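Alpha/beta hydrolase (Streptomyces albidoflavus, PDB 6KSU) probably catalyses macrolactam ring closure of peptides assembled by non-ribosomal peptide synthetases, acting as a cyclase related to penicillin-binding proteins. Local coordinates at residues A[102-108]-A[123-129]; A[44-48]-A[60-64]; A[192-196]-A[212-217]; A[401-405]-A[415-419]; A[268-272]-A[289-293]. One frame throughout, in Å; residues are numbered along the deposited sequence.

Interaction 1 of 5, residues A[102-108]-A[123-129]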
# COMPACT_ATOMS: atom_id res chain seq x y z
N LEU A 102 -14.37 16.52 -10.53
CA LEU A 102 -14.57 15.10 -10.26
C LEU A 102 -15.35 14.93 -8.96
O LEU A 102 -15.03 15.55 -7.95
CB LEU A 102 -13.24 14.35 -10.16
CG LEU A 102 -13.36 12.85 -9.90
CD1 LEU A 102 -13.71 12.12 -11.18
CD2 LEU A 102 -12.06 12.29 -9.31
N ASP A 103 -16.35 14.06 -9.00
CA ASP A 103 -17.27 13.90 -7.88
C ASP A 103 -16.96 12.62 -7.10
O ASP A 103 -17.00 11.52 -7.66
CB ASP A 103 -18.71 13.89 -8.37
CG ASP A 103 -19.66 14.48 -7.37
OD1 ASP A 103 -19.77 13.93 -6.25
OD2 ASP A 103 -20.30 15.51 -7.70
N LEU A 104 -16.69 12.78 -5.81
CA LEU A 104 -16.23 11.67 -4.98
C LEU A 104 -17.30 10.59 -4.85
O LEU A 104 -16.98 9.42 -4.64
CB LEU A 104 -15.81 12.23 -3.62
CG LEU A 104 -14.54 11.84 -2.87
CD1 LEU A 104 -13.34 11.60 -3.77
CD2 LEU A 104 -14.25 12.94 -1.86
N ASP A 105 -18.57 10.97 -4.99
CA ASP A 105 -19.70 10.06 -4.93
C ASP A 105 -20.34 9.88 -6.30
O ASP A 105 -21.51 9.48 -6.38
CB ASP A 105 -20.73 10.56 -3.92
CG ASP A 105 -20.21 10.53 -2.50
OD1 ASP A 105 -19.41 9.61 -2.19
OD2 ASP A 105 -20.59 11.41 -1.70
N ASP A 106 -19.61 10.16 -7.37
CA ASP A 106 -20.30 9.82 -8.61
C ASP A 106 -20.09 8.34 -8.96
O ASP A 106 -19.00 7.79 -8.76
CB ASP A 106 -19.82 10.68 -9.76
CG ASP A 106 -20.75 11.85 -10.03
OD1 ASP A 106 -21.82 11.91 -9.39
OD2 ASP A 106 -20.40 12.71 -10.86
N PRO A 107 -21.13 7.70 -9.48
CA PRO A 107 -20.99 6.30 -9.92
C PRO A 107 -20.12 6.20 -11.16
O PRO A 107 -20.23 7.00 -12.09
CB PRO A 107 -22.44 5.87 -10.22
CG PRO A 107 -23.30 6.87 -9.49
CD PRO A 107 -22.53 8.16 -9.53
N LEU A 108 -19.27 5.17 -11.18
CA LEU A 108 -18.32 4.99 -12.27
C LEU A 108 -18.99 4.86 -13.63
O LEU A 108 -18.32 5.06 -14.65
CB LEU A 108 -17.45 3.76 -12.03
CG LEU A 108 -16.61 3.61 -10.75
CD1 LEU A 108 -15.76 2.36 -10.89
CD2 LEU A 108 -15.74 4.84 -10.46
N LEU A 123 -20.09 -2.94 -11.62
CA LEU A 123 -19.02 -2.08 -11.14
C LEU A 123 -19.35 -0.62 -11.42
O LEU A 123 -18.81 0.27 -10.75
CB LEU A 123 -17.69 -2.49 -11.77
CG LEU A 123 -16.37 -1.71 -11.58
CD1 LEU A 123 -15.83 -1.72 -10.15
CD2 LEU A 123 -15.29 -2.22 -12.53
N GLY A 124 -20.27 -0.36 -12.35
CA GLY A 124 -20.69 0.99 -12.66
C GLY A 124 -21.39 1.69 -11.51
O GLY A 124 -21.52 2.92 -11.54
N THR A 125 -21.83 0.95 -10.50
CA THR A 125 -22.49 1.54 -9.35
C THR A 125 -21.54 1.83 -8.20
O THR A 125 -21.97 2.43 -7.20
CB THR A 125 -23.63 0.61 -8.87
OG1 THR A 125 -23.12 -0.37 -7.97
CG2 THR A 125 -24.27 -0.09 -10.05
N ALA A 126 -20.27 1.44 -8.30
CA ALA A 126 -19.28 1.83 -7.30
C ALA A 126 -18.83 3.28 -7.54
O ALA A 126 -19.08 3.86 -8.60
CB ALA A 126 -18.09 0.87 -7.31
N THR A 127 -18.15 3.86 -6.55
CA THR A 127 -17.76 5.26 -6.58
C THR A 127 -16.25 5.46 -6.40
O THR A 127 -15.54 4.65 -5.80
CB THR A 127 -18.50 6.03 -5.49
OG1 THR A 127 -18.13 5.54 -4.20
CG2 THR A 127 -20.03 5.87 -5.68
N VAL A 128 -15.78 6.59 -6.93
CA VAL A 128 -14.42 7.04 -6.65
C VAL A 128 -14.11 6.97 -5.15
O VAL A 128 -13.05 6.49 -4.74
CB VAL A 128 -14.21 8.47 -7.21
CG1 VAL A 128 -12.89 9.07 -6.74
CG2 VAL A 128 -14.27 8.44 -8.73
N ARG A 129 -15.05 7.41 -4.30
CA ARG A 129 -14.80 7.34 -2.86
C ARG A 129 -14.56 5.90 -2.39
O ARG A 129 -13.69 5.65 -1.55
CB ARG A 129 -15.96 7.94 -2.08
CG ARG A 129 -15.64 8.14 -0.59
CD ARG A 129 -16.90 8.37 0.24
NE ARG A 129 -17.61 9.58 -0.19
CZ ARG A 129 -17.16 10.82 -0.01
NH1 ARG A 129 -16.00 11.04 0.61
NH2 ARG A 129 -17.88 11.85 -0.44

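Interaction 2 of 5, residues A[44-48]-A[60-64]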
# COMPACT_ATOMS: atom_id res chain seq x y z
N VAL A 44 21.23 -4.06 4.29
CA VAL A 44 20.50 -3.45 3.17
C VAL A 44 21.48 -2.91 2.14
O VAL A 44 22.46 -2.23 2.50
CB VAL A 44 19.59 -2.35 3.71
CG1 VAL A 44 18.83 -1.71 2.58
CG2 VAL A 44 18.62 -2.96 4.75
N THR A 45 21.23 -3.19 0.86
CA THR A 45 22.09 -2.68 -0.20
C THR A 45 22.20 -1.16 -0.16
O THR A 45 23.30 -0.61 -0.20
CB THR A 45 21.61 -3.12 -1.59
OG1 THR A 45 21.44 -4.55 -1.61
CG2 THR A 45 22.66 -2.75 -2.64
N GLY A 46 21.06 -0.48 -0.08
CA GLY A 46 21.02 0.98 -0.05
C GLY A 46 19.68 1.42 0.49
O GLY A 46 18.69 0.67 0.46
N ALA A 47 19.65 2.63 1.03
CA ALA A 47 18.42 3.08 1.67
C ALA A 47 18.42 4.59 1.75
O ALA A 47 19.47 5.24 1.72
CB ALA A 47 18.26 2.45 3.07
N GLN A 48 17.21 5.14 1.83
CA GLN A 48 17.02 6.55 2.14
C GLN A 48 16.02 6.64 3.27
O GLN A 48 15.04 5.88 3.30
CB GLN A 48 16.49 7.37 0.95
CG GLN A 48 17.34 7.34 -0.30
CD GLN A 48 16.56 7.84 -1.52
OE1 GLN A 48 15.35 7.66 -1.60
NE2 GLN A 48 17.26 8.48 -2.45
N TYR A 60 18.74 11.32 5.14
CA TYR A 60 19.77 10.32 5.30
C TYR A 60 19.75 9.42 4.09
O TYR A 60 18.68 9.14 3.54
CB TYR A 60 19.55 9.53 6.58
CG TYR A 60 19.25 10.40 7.81
CD1 TYR A 60 20.27 10.97 8.56
CD2 TYR A 60 17.94 10.62 8.22
CE1 TYR A 60 19.99 11.76 9.69
CE2 TYR A 60 17.66 11.40 9.34
CZ TYR A 60 18.69 11.96 10.08
OH TYR A 60 18.39 12.73 11.19
N ALA A 61 20.93 8.99 3.64
CA ALA A 61 21.04 8.14 2.46
C ALA A 61 22.36 7.42 2.52
O ALA A 61 23.38 8.04 2.85
CB ALA A 61 20.97 8.95 1.16
N THR A 62 22.35 6.13 2.18
CA THR A 62 23.56 5.33 2.31
C THR A 62 23.52 4.19 1.31
O THR A 62 22.46 3.84 0.77
CB THR A 62 23.71 4.83 3.74
OG1 THR A 62 25.04 4.34 3.96
CG2 THR A 62 22.66 3.73 4.05
N GLY A 63 24.70 3.62 1.05
CA GLY A 63 24.77 2.37 0.32
C GLY A 63 24.73 2.55 -1.18
O GLY A 63 25.04 3.60 -1.73
N LEU A 64 24.33 1.47 -1.86
CA LEU A 64 24.54 1.29 -3.30
C LEU A 64 23.21 1.29 -4.04
O LEU A 64 22.29 0.54 -3.67
CB LEU A 64 25.28 -0.02 -3.57
CG LEU A 64 26.72 -0.10 -3.03
CD1 LEU A 64 27.41 -1.38 -3.47
CD2 LEU A 64 27.53 1.13 -3.44

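Interaction 3 of 5, residues A[192-196]-A[212-217]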
# COMPACT_ATOMS: atom_id res chain seq x y z
N MET A 192 -5.98 13.82 -19.84
CA MET A 192 -4.63 13.29 -19.96
C MET A 192 -4.53 11.90 -19.34
O MET A 192 -5.22 11.57 -18.37
CB MET A 192 -3.60 14.19 -19.28
CG MET A 192 -3.84 15.65 -19.42
SD MET A 192 -2.88 16.48 -18.16
CE MET A 192 -4.14 16.77 -16.93
N ASP A 193 -3.61 11.10 -19.89
CA ASP A 193 -3.30 9.81 -19.31
C ASP A 193 -2.73 9.98 -17.89
O ASP A 193 -2.30 11.07 -17.49
CB ASP A 193 -2.31 9.06 -20.20
CG ASP A 193 -0.93 9.71 -20.22
OD1 ASP A 193 -0.16 9.51 -19.26
OD2 ASP A 193 -0.62 10.43 -21.20
N TRP A 194 -2.74 8.88 -17.14
CA TRP A 194 -2.35 8.94 -15.73
C TRP A 194 -0.93 9.48 -15.56
O TRP A 194 -0.68 10.28 -14.66
CB TRP A 194 -2.47 7.56 -15.06
CG TRP A 194 -1.87 7.54 -13.69
CD1 TRP A 194 -2.48 7.93 -12.53
CD2 TRP A 194 -0.54 7.13 -13.33
NE1 TRP A 194 -1.61 7.77 -11.46
CE2 TRP A 194 -0.41 7.28 -11.92
CE3 TRP A 194 0.55 6.62 -14.05
CZ2 TRP A 194 0.75 6.98 -11.24
CZ3 TRP A 194 1.72 6.33 -13.37
CH2 TRP A 194 1.81 6.49 -11.97
N TRP A 195 0.02 9.03 -16.39
CA TRP A 195 1.39 9.53 -16.30
C TRP A 195 1.45 11.05 -16.49
O TRP A 195 2.01 11.77 -15.66
CB TRP A 195 2.28 8.86 -17.35
CG TRP A 195 2.60 7.42 -17.12
CD1 TRP A 195 3.76 6.91 -16.63
CD2 TRP A 195 1.77 6.29 -17.44
NE1 TRP A 195 3.70 5.53 -16.59
CE2 TRP A 195 2.48 5.13 -17.08
CE3 TRP A 195 0.48 6.15 -17.97
CZ2 TRP A 195 1.97 3.85 -17.25
CZ3 TRP A 195 -0.04 4.87 -18.14
CH2 TRP A 195 0.71 3.74 -17.77
N THR A 196 0.88 11.54 -17.60
CA THR A 196 0.94 12.96 -17.89
C THR A 196 0.30 13.77 -16.77
O THR A 196 0.85 14.78 -16.33
CB THR A 196 0.26 13.25 -19.23
OG1 THR A 196 0.90 12.48 -20.26
CG2 THR A 196 0.34 14.73 -19.58
N PHE A 212 9.14 6.34 -13.40
CA PHE A 212 8.17 5.27 -13.39
C PHE A 212 8.89 3.95 -13.63
O PHE A 212 9.93 3.92 -14.29
CB PHE A 212 7.10 5.46 -14.46
CG PHE A 212 6.43 6.82 -14.41
CD1 PHE A 212 5.28 7.02 -13.67
CD2 PHE A 212 6.97 7.91 -15.11
CE1 PHE A 212 4.67 8.27 -13.63
CE2 PHE A 212 6.36 9.15 -15.07
CZ PHE A 212 5.21 9.33 -14.32
N LEU A 213 8.33 2.87 -13.07
CA LEU A 213 8.73 1.52 -13.45
C LEU A 213 8.67 1.36 -14.97
O LEU A 213 9.64 0.93 -15.60
CB LEU A 213 7.84 0.48 -12.76
CG LEU A 213 8.09 0.43 -11.26
CD1 LEU A 213 7.24 -0.66 -10.54
CD2 LEU A 213 9.62 0.21 -11.04
N HIS A 214 7.55 1.74 -15.57
CA HIS A 214 7.39 1.71 -17.02
C HIS A 214 6.66 2.95 -17.48
O HIS A 214 5.56 3.25 -16.99
CB HIS A 214 6.61 0.47 -17.48
CG HIS A 214 7.15 -0.81 -16.94
ND1 HIS A 214 8.36 -1.34 -17.34
CD2 HIS A 214 6.64 -1.68 -16.04
CE1 HIS A 214 8.57 -2.48 -16.71
NE2 HIS A 214 7.54 -2.71 -15.91
N ASP A 215 7.25 3.65 -18.44
CA ASP A 215 6.62 4.82 -19.06
C ASP A 215 6.32 4.49 -20.52
O ASP A 215 7.24 4.44 -21.35
CB ASP A 215 7.54 6.04 -18.96
CG ASP A 215 6.84 7.33 -19.34
OD1 ASP A 215 5.76 7.26 -19.95
OD2 ASP A 215 7.39 8.43 -19.07
N PRO A 216 5.05 4.25 -20.89
CA PRO A 216 4.73 3.90 -22.28
C PRO A 216 4.66 5.08 -23.23
O PRO A 216 4.34 4.88 -24.40
CB PRO A 216 3.35 3.23 -22.15
CG PRO A 216 2.74 3.90 -20.96
CD PRO A 216 3.86 4.28 -20.02
N ARG A 217 4.93 6.30 -22.77
CA ARG A 217 4.84 7.40 -23.72
C ARG A 217 6.18 7.62 -24.40
O ARG A 217 7.24 7.41 -23.80
CB ARG A 217 4.41 8.69 -23.02
CG ARG A 217 3.17 8.58 -22.14
CD ARG A 217 3.13 9.71 -21.12
NE ARG A 217 4.32 9.68 -20.26
CZ ARG A 217 4.71 10.66 -19.46
NH1 ARG A 217 4.02 11.80 -19.40
NH2 ARG A 217 5.81 10.51 -18.72

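Interaction 4 of 5, residues A[401-405]-A[415-419]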
# COMPACT_ATOMS: atom_id res chain seq x y z
N LEU A 401 -7.06 -16.11 -6.92
CA LEU A 401 -6.62 -16.75 -5.69
C LEU A 401 -7.80 -17.38 -4.97
O LEU A 401 -8.87 -16.78 -4.84
CB LEU A 401 -5.92 -15.73 -4.79
CG LEU A 401 -4.99 -14.75 -5.54
CD1 LEU A 401 -4.55 -13.56 -4.67
CD2 LEU A 401 -3.77 -15.47 -6.13
N GLU A 402 -7.62 -18.61 -4.51
CA GLU A 402 -8.72 -19.33 -3.89
C GLU A 402 -8.23 -20.11 -2.68
O GLU A 402 -7.07 -20.50 -2.60
CB GLU A 402 -9.43 -20.27 -4.88
CG GLU A 402 -8.51 -21.24 -5.60
CD GLU A 402 -9.23 -21.94 -6.74
OE1 GLU A 402 -10.46 -21.77 -6.85
OE2 GLU A 402 -8.56 -22.65 -7.53
N LEU A 403 -9.15 -20.32 -1.75
CA LEU A 403 -8.90 -21.06 -0.53
C LEU A 403 -10.11 -21.96 -0.32
O LEU A 403 -11.22 -21.62 -0.76
CB LEU A 403 -8.68 -20.08 0.64
CG LEU A 403 -7.52 -20.13 1.62
CD1 LEU A 403 -6.21 -20.37 0.88
CD2 LEU A 403 -7.47 -18.79 2.39
N MET A 404 -9.92 -23.11 0.33
CA MET A 404 -11.06 -23.99 0.61
C MET A 404 -11.11 -24.33 2.09
O MET A 404 -10.09 -24.65 2.70
CB MET A 404 -11.00 -25.27 -0.22
CG MET A 404 -11.00 -25.02 -1.72
SD MET A 404 -11.43 -26.51 -2.64
CE MET A 404 -12.17 -27.49 -1.36
N VAL A 405 -12.30 -24.23 2.66
CA VAL A 405 -12.53 -24.67 4.02
C VAL A 405 -13.14 -26.05 3.92
O VAL A 405 -14.26 -26.21 3.44
CB VAL A 405 -13.43 -23.72 4.81
CG1 VAL A 405 -13.83 -24.39 6.13
CG2 VAL A 405 -12.69 -22.42 5.06
N LEU A 415 -7.95 -25.66 6.06
CA LEU A 415 -7.88 -24.69 4.99
C LEU A 415 -6.92 -25.23 3.94
O LEU A 415 -5.77 -25.53 4.25
CB LEU A 415 -7.41 -23.35 5.54
CG LEU A 415 -7.75 -22.07 4.78
CD1 LEU A 415 -9.17 -21.72 5.05
CD2 LEU A 415 -6.83 -20.95 5.22
N THR A 416 -7.40 -25.38 2.71
CA THR A 416 -6.56 -25.92 1.65
C THR A 416 -6.29 -24.84 0.61
O THR A 416 -7.04 -23.86 0.47
CB THR A 416 -7.21 -27.15 0.99
OG1 THR A 416 -8.42 -26.76 0.36
CG2 THR A 416 -7.53 -28.23 2.03
N ARG A 417 -5.20 -25.04 -0.13
CA ARG A 417 -4.60 -23.99 -0.94
C ARG A 417 -3.68 -24.65 -1.96
O ARG A 417 -2.81 -25.44 -1.59
CB ARG A 417 -3.85 -23.02 -0.02
CG ARG A 417 -3.08 -21.93 -0.71
CD ARG A 417 -2.54 -20.97 0.35
NE ARG A 417 -1.79 -19.89 -0.26
CZ ARG A 417 -0.77 -19.26 0.32
NH1 ARG A 417 -0.38 -19.60 1.55
NH2 ARG A 417 -0.14 -18.28 -0.32
N GLU A 418 -3.86 -24.27 -3.24
CA GLU A 418 -3.43 -25.08 -4.39
C GLU A 418 -2.09 -25.81 -4.26
O GLU A 418 -2.01 -27.02 -4.54
CB GLU A 418 -3.41 -24.20 -5.65
CG GLU A 418 -2.99 -24.96 -6.90
CD GLU A 418 -3.90 -24.71 -8.09
OE1 GLU A 418 -3.51 -25.07 -9.23
OE2 GLU A 418 -5.00 -24.16 -7.89
N SER A 419 -1.02 -25.13 -3.88
CA SER A 419 0.27 -25.83 -3.85
C SER A 419 0.87 -25.85 -2.46
O SER A 419 2.08 -26.03 -2.32
CB SER A 419 1.25 -25.19 -4.83
OG SER A 419 0.63 -25.02 -6.11

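Interaction 5 of 5, residues A[268-272]-A[289-293]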
# COMPACT_ATOMS: atom_id res chain seq x y z
N ALA A 268 3.72 14.60 1.60
CA ALA A 268 3.03 14.60 2.88
C ALA A 268 2.91 15.99 3.49
O ALA A 268 2.09 16.19 4.40
CB ALA A 268 3.77 13.68 3.87
N ARG A 269 3.70 16.97 3.01
CA ARG A 269 3.72 18.29 3.64
C ARG A 269 2.33 18.92 3.75
O ARG A 269 2.01 19.40 4.85
CB ARG A 269 4.70 19.21 2.90
CG ARG A 269 6.17 18.74 3.00
CD ARG A 269 6.77 19.04 4.36
NE ARG A 269 6.46 20.39 4.82
CZ ARG A 269 7.21 21.46 4.57
NH1 ARG A 269 8.33 21.32 3.86
NH2 ARG A 269 6.85 22.65 5.03
N PRO A 270 1.48 18.95 2.71
CA PRO A 270 0.13 19.54 2.89
C PRO A 270 -0.74 18.83 3.92
O PRO A 270 -1.81 19.36 4.25
CB PRO A 270 -0.50 19.45 1.49
CG PRO A 270 0.64 19.27 0.56
CD PRO A 270 1.69 18.51 1.32
N HIS A 271 -0.35 17.65 4.41
CA HIS A 271 -1.18 16.93 5.36
C HIS A 271 -0.95 17.35 6.79
O HIS A 271 -1.69 16.93 7.67
CB HIS A 271 -0.96 15.42 5.24
CG HIS A 271 -1.40 14.87 3.92
ND1 HIS A 271 -2.60 14.24 3.74
CD2 HIS A 271 -0.80 14.90 2.71
CE1 HIS A 271 -2.74 13.90 2.47
NE2 HIS A 271 -1.65 14.28 1.82
N LEU A 272 0.04 18.17 7.06
CA LEU A 272 0.43 18.40 8.44
C LEU A 272 -0.20 19.67 8.98
O LEU A 272 -0.64 20.55 8.23
CB LEU A 272 1.95 18.46 8.57
CG LEU A 272 2.70 17.41 7.76
CD1 LEU A 272 4.21 17.73 7.78
CD2 LEU A 272 2.45 16.05 8.34
N VAL A 289 -7.12 17.01 2.41
CA VAL A 289 -6.21 16.39 3.38
C VAL A 289 -7.01 15.66 4.46
O VAL A 289 -6.68 14.52 4.83
CB VAL A 289 -5.29 17.46 4.00
CG1 VAL A 289 -4.73 16.99 5.30
CG2 VAL A 289 -4.17 17.77 3.06
N LEU A 290 -8.04 16.32 4.99
CA LEU A 290 -8.83 15.72 6.06
C LEU A 290 -9.61 14.52 5.55
O LEU A 290 -9.74 13.51 6.25
CB LEU A 290 -9.77 16.76 6.67
CG LEU A 290 -10.67 16.24 7.79
CD1 LEU A 290 -9.85 15.71 8.97
CD2 LEU A 290 -11.68 17.29 8.24
N ALA A 291 -10.11 14.60 4.32
CA ALA A 291 -10.82 13.47 3.72
C ALA A 291 -9.91 12.24 3.53
O ALA A 291 -10.30 11.11 3.86
CB ALA A 291 -11.42 13.91 2.39
N MET A 292 -8.69 12.45 2.99
CA MET A 292 -7.73 11.35 2.83
C MET A 292 -7.45 10.66 4.14
O MET A 292 -7.22 9.44 4.17
CB MET A 292 -6.43 11.88 2.22
CG MET A 292 -6.66 12.39 0.83
SD MET A 292 -5.15 12.70 -0.06
CE MET A 292 -4.36 11.08 0.06
N ARG A 293 -7.46 11.42 5.23
CA ARG A 293 -7.21 10.96 6.58
C ARG A 293 -8.44 10.36 7.26
O ARG A 293 -8.30 9.60 8.23
CB ARG A 293 -6.71 12.15 7.41
CG ARG A 293 -6.09 11.81 8.71
CD ARG A 293 -5.10 12.88 9.14
NE ARG A 293 -5.65 14.18 9.55
CZ ARG A 293 -5.21 15.36 9.11
NH1 ARG A 293 -4.23 15.42 8.21
NH2 ARG A 293 -5.75 16.47 9.55

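Interaction 1 of 5, residues A[102-108]-A[123-129]
Arg129 carries CG anti to its backbone N (chi1 -169°) and bends back at chi3, while Asp105 holds CG anti to its carbonyl carbon (chi1 -66°); together these torsions bring guanidinium and carboxylate into a side-on salt bridge. Arg129 NE donates to Asp105 OD1 at 2.7 Å, the oxygen lying a little out of the guanidinium plane. Arg129 NH2 reaches Asp105 OD2 at 3.0 Å in a nearly straight bond that meets the oxygen from above the carboxylate. The carboxylate and guanidinium planes lie 55° apart. Leu104 CG lies over one guanidinium face, toward its rim, and CD2 comes 3.6 Å from Arg129 NH1. The type I turn 103-106 is thus fastened to the start of helix 128-132, N-capped by Thr127, in the helical part of the penicillin-binding-protein-like domain, where helices 85-98 and 176-189 pack against Leu102 and Val128. A backbone bond from Arg129 N to Leu104 O (2.8 Å) backs the salt bridge, and Leu104 CD1 rests on Val128 CG1 at 3.9 Å. Leu108 N is bonded to Ala126 O (2.9 Å). The branches of Leu108 part: CD1 lies 4.1 Å from Leu123 CD1, CD2 4.3 Å from Val128 CG2.

Interaction 2 of 5, residues A[44-48]-A[60-64]
Strand segments 46-48 and 60-63 run antiparallel, their axes at 176°, with Ala47 and Thr62 as the hydrogen-bonded pair flanked by the non-hydrogen-bonded pairs Gly46-Gly63 and Gln48-Ala61. Ala47 N donates to Thr62 O at 3.1 Å, and Thr62 N returns a bond to Ala47 O at 3.0 Å. Beyond the strand ends, Leu64 N reaches Thr45 O at 2.9 Å in a nearly straight N-H bond, though the donor stands above the carbonyl plane. With two glycines facing each other, the backbones approach closely, the CA atoms of Gly46 and Gly63 being 4.0 Å apart. The side-chain contact is light. Thr45 has CG2 anti to its backbone N (chi1 -53°), and this methyl crosses Leu64 at about a right angle, 3.9 Å from Leu64 CB and 3.5 Å from Leu64 O. Gln48 and Ala61 share one face of the sheet, with Gln48 CG 4.2 Å from Ala61 CB. The amide of Gln48 extends away from the neighbouring strand and is bonded at both ends elsewhere: OE1 to Thr349 and Ala261, NE2 to the carbonyls of Thr74 and Thr77. Ala47 and Thr62 occupy the other face, covered by helix 23-41, where Ala47 packs on Phe35 and Thr62 OG1 binds Glu36. The pairing belongs to the beta hairpin 46-53/56-63, whose second strand forms one edge of the antiparallel seven-stranded sheet of the beta-lactamase and penicillin-binding-protein fold.

Interaction 3 of 5, residues A[192-196]-A[212-217]
Trp195 points into the loop 212-217 with CG anti to its carbonyl carbon (chi1 -71°), and its indole is held between two covers. Pro216 CD lies over one face, 3.6 Å from the centroid of the six-membered ring in a CH-pi contact, and Trp194 of the same helix turn lies over the opposite face. The pyrrole edge drives into Phe212: Trp195 CD1 stands over the centre of the phenyl face, 3.3 Å from Phe212 CD1, as an edge-to-face pair with ring planes 58° apart. Trp194 CZ3 approaches the same phenyl ring at 3.5 Å from Phe212 CE1, which completes an aromatic cluster joining the N-terminal turn of helix 194-206 to the loop that follows the helix. At the indole edge, Trp195 NE1 donates to His214 O (3.0 Å) on a carbonyl lone pair, a somewhat bent bond that helps fix the ring's rotation. Arg217, bent at chi3, lays its guanidinium face on Trp195 CB and sends a weak bond from NH1 to Thr196 OG1 (3.3 Å). Asp215 grips the guanidinium side-on through Arg217 NE and NH2, and its OD1 also takes Arg217 N, an Asx turn. Asp193, with chi1 68°, is the N-cap residue: OD1 accepts from Thr196 N at 2.8 Å, and OD2 receives a bond from Thr196 OG1 at 2.7 Å.

Interaction 4 of 5, residues A[401-405]-A[415-419]
Leu415 reaches across to Leu403 and Val405 from a CG set anti to its backbone N (chi1 -157°). Its CB lies beside the opposite strand, 4.1 Å from Met404 O. CG moves in to 3.7 Å from Leu403 CG, and here the side chain forks. CD1 turns to Val405 and meets its CG2 at 3.6 Å, while CD2 turns the other way and meets Leu403 CD2, also at 3.6 Å. One leucine therefore bridges two apolar neighbours spaced two residues apart on the facing strand. Leu403 carries the apolar row further, its CD1 resting against the aliphatic base of Arg417, 3.7 Å from CB. The guanidinium of Arg417 goes elsewhere, with NH1 bonded to Tyr423 OH and a cation-pi contact to Tyr420. Beneath these side chains the backbones form an antiparallel ladder whose short axes run at 148°. Met404 and Thr416 are the hydrogen-bonded pair: Met404 N donates to Thr416 O at 3.0 Å, and Thr416 N donates to Met404 O at 2.8 Å. The side chains of that pair lie on the other face of the sheet, where Thr416 OG1 is set beside Met404 CB. The hairpin 401-407/413-417 belongs to the closed eight-stranded antiparallel barrel of the C-terminal part, with strands 394-398 and 420-427 as its neighbours. The chemistry is two-sided: buried leucines and valine make an apolar seam, whereas the face bearing Met404 and Thr416 is more open to solvent, while the paired main-chain bonds hold the strands together.

Interaction 5 of 5, residues A[268-272]-A[289-293]
Residues 269-271 form a 3-10 turn that ends against the last turns of helix 286-293, and the backbones come nearest where CA of His271 lies 5.4 Å from CA of Val289. The two methyls of Val289 divide the work. CG1, anti to the backbone N, touches the base of the histidine, 3.6 Å from His271 CA. CG2 presses on Pro270 O at 3.1 Å and also lies over one face of the imidazole, 4.1 Å from the ring centroid and 16° off its normal, a CH-pi contact. Met292 approaches the same ring from its edge: SD is 3.7 Å from His271 CE1 and close to the ring plane, a sulfur-aromatic contact. In His271 a chi1 of -65°, with CG anti to the carbonyl carbon, turns one face of the ring to Val289 and its CE1 edge to Met292. His271 NE2 is bonded to Glu91 OE2, which helps fix the rotation of the imidazole, whereas ND1 is buried with no partner in the model. Arg293, bent at chi3, turns back along its helix so that NH1 gives a weak, strongly bent bond to His271 O at 3.0 Å. Pro270 O, touched by the Val289 methyl, accepts a hydrogen bond from Arg275 NH1. The contact is largely buried: helix 85-98 supplies Glu91, sets Phe87 against His271 and packs Phe87, Ala90 and Met94 on Met292, and Ala268 and Leu272 rest on Ile338 of strand 332-339, joining the 3-10 turn to the central sheet.

In the fold
Interactions 1, 3 and 5 each contact helix 85-98: Leu102 and Val128 pack on Val93, Trp194 is bonded to Thr89, and His271 to Glu91. Ser83 and Lys86 near the start of that helix, an SxxK pattern, probably mark the active site; all three contacts therefore touch the helix that begins at this probable site. Interactions 1 and 5 have nearest atoms about 5 Å apart, while interactions 3 and 5 are separated by about 12 Å. Interaction 2 lies at the sheet edge, its centre 41 Å from that of interaction 1, across the middle of the chain. Interaction 4 belongs to the separate C-terminal barrel, its centre 33 to 39 Å from the others.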